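CalG4 (Micromonospora echinospora, PDB 3IA7) belongs to the GT-B structural superfamily, folding into two domains that are each built round a parallel beta sheet flanked by helices. Local coordinates at residues 133-138 with 202-207. Numbering follows the deposited sequence.
Sequences GFAANE and ETFDER
The carboxamide of N137 lies flat over the phenyl ring of F204, an example of an amide–aromatic stack in which one polar group packs and hydrogen-bonds at once. The two planes are only 5° apart, and ND2 of N137 sits 3.3 Å above the ring plane, over its centre. Being parallel to the ring, the amide sends its N-H past the face instead of into it: ND2 of N137 donates to OG1 of T203 at 3.0 Å, with an N-H...O angle of 177° and the acceptor in the amide plane. Together with the bond that OD1 of N137 accepts from the backbone N of H139, this bond and the stack fix the rotation of the amide.

The same ring also meets the chain just before N137, with CE1 of F204 3.5 Å from CB of A135, while C of A136 lies at the ring edge, 3.6 Å from CE1 of F204. The first torsion of F204 (-74°) sets CG beside its own backbone N and directs the ring to the 133-138 loop.

In the second shell, the T203 hydroxyl is also bonded to the carbonyl oxygen of F200, and F208 meets the F204 ring edge-to-face. Within 202-207, the chain after F204 bends through an Asx turn, OD1 of D205 taking the backbone N of R207, whose guanidinium also grips D205 side-on.

The contact thus joins the loop after strand 127-131 to the loop entering strand 208-210, two connections of the seven-stranded parallel sheet in the N-terminal Rossmann-like domain of a GT-B fold.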
# COMPACT_ATOMS: atom_id res chain seq x y z
N GLY A 133 15.78 9.91 -0.37
CA GLY A 133 16.03 11.38 -0.62
C GLY A 133 16.84 11.52 -1.90
O GLY A 133 17.01 10.53 -2.61
N PHE A 134 17.35 12.72 -2.21
CA PHE A 134 18.09 12.94 -3.43
C PHE A 134 19.37 12.13 -3.42
O PHE A 134 20.06 12.02 -2.38
CB PHE A 134 18.43 14.44 -3.59
CG PHE A 134 17.21 15.32 -3.64
CD1 PHE A 134 16.09 14.91 -4.38
CD2 PHE A 134 17.16 16.52 -2.96
CE1 PHE A 134 14.93 15.70 -4.46
CE2 PHE A 134 15.99 17.35 -3.05
CZ PHE A 134 14.88 16.91 -3.79
N ALA A 135 19.66 11.54 -4.57
CA ALA A 135 20.97 10.98 -4.84
C ALA A 135 22.13 12.03 -4.88
O ALA A 135 21.89 13.22 -5.15
CB ALA A 135 20.90 10.20 -6.15
N ALA A 136 23.35 11.57 -4.63
CA ALA A 136 24.53 12.43 -4.61
C ALA A 136 25.53 11.89 -5.58
O ALA A 136 25.70 10.67 -5.74
CB ALA A 136 25.14 12.54 -3.19
N ASN A 137 26.17 12.81 -6.27
CA ASN A 137 27.35 12.47 -7.08
C ASN A 137 28.26 13.68 -7.12
O ASN A 137 28.07 14.65 -6.37
CB ASN A 137 26.93 11.98 -8.49
CG ASN A 137 26.28 13.09 -9.35
OD1 ASN A 137 26.23 14.25 -8.96
ND2 ASN A 137 25.78 12.70 -10.55
N GLU A 138 29.21 13.70 -8.04
CA GLU A 138 30.16 14.84 -8.06
C GLU A 138 29.51 16.18 -8.41
O GLU A 138 30.10 17.24 -8.19
CB GLU A 138 31.35 14.53 -8.96
CG GLU A 138 31.00 14.57 -10.44
CD GLU A 138 30.49 13.23 -11.01
OE1 GLU A 138 29.96 12.35 -10.26
OE2 GLU A 138 30.63 13.08 -12.27
N GLU A 202 20.31 14.46 -15.10
CA GLU A 202 21.03 14.06 -16.33
C GLU A 202 22.47 13.59 -16.10
O GLU A 202 23.05 12.93 -16.97
CB GLU A 202 21.01 15.18 -17.40
CG GLU A 202 21.90 16.38 -17.09
CD GLU A 202 21.73 17.50 -18.09
OE1 GLU A 202 20.61 17.69 -18.60
OE2 GLU A 202 22.69 18.21 -18.35
N THR A 203 23.03 13.95 -14.94
CA THR A 203 24.41 13.68 -14.62
C THR A 203 24.57 12.32 -13.93
O THR A 203 25.68 11.88 -13.67
CB THR A 203 25.01 14.79 -13.70
OG1 THR A 203 24.40 14.69 -12.39
CG2 THR A 203 24.76 16.15 -14.30
N PHE A 204 23.45 11.66 -13.63
CA PHE A 204 23.50 10.39 -12.88
C PHE A 204 23.59 9.22 -13.82
O PHE A 204 22.70 9.01 -14.66
CB PHE A 204 22.29 10.26 -11.87
CG PHE A 204 22.44 11.15 -10.66
CD1 PHE A 204 23.08 10.66 -9.48
CD2 PHE A 204 22.05 12.48 -10.74
CE1 PHE A 204 23.30 11.52 -8.40
CE2 PHE A 204 22.24 13.36 -9.68
CZ PHE A 204 22.86 12.87 -8.47
N ASP A 205 24.68 8.45 -13.71
CA ASP A 205 24.90 7.35 -14.63
C ASP A 205 24.06 6.10 -14.32
O ASP A 205 23.25 6.11 -13.39
CB ASP A 205 26.40 7.02 -14.84
CG ASP A 205 27.08 6.51 -13.60
OD1 ASP A 205 26.42 5.95 -12.69
OD2 ASP A 205 28.32 6.66 -13.50
N GLU A 206 24.32 5.01 -15.05
CA GLU A 206 23.49 3.82 -14.95
C GLU A 206 23.58 3.11 -13.58
O GLU A 206 22.74 2.27 -13.32
CB GLU A 206 23.77 2.82 -16.09
CG GLU A 206 25.22 2.38 -16.13
CD GLU A 206 26.13 3.50 -16.65
OE1 GLU A 206 25.62 4.42 -17.35
OE2 GLU A 206 27.33 3.48 -16.32
N ARG A 207 24.56 3.47 -12.74
CA ARG A 207 24.60 2.98 -11.33
C ARG A 207 23.47 3.53 -10.45
O ARG A 207 23.30 3.11 -9.30
CB ARG A 207 25.93 3.31 -10.69
CG ARG A 207 27.17 2.61 -11.33
CD ARG A 207 28.39 3.19 -10.66
NE ARG A 207 28.57 4.61 -11.00
CZ ARG A 207 29.61 5.34 -10.61
NH1 ARG A 207 30.54 4.78 -9.86
NH2 ARG A 207 29.72 6.61 -10.96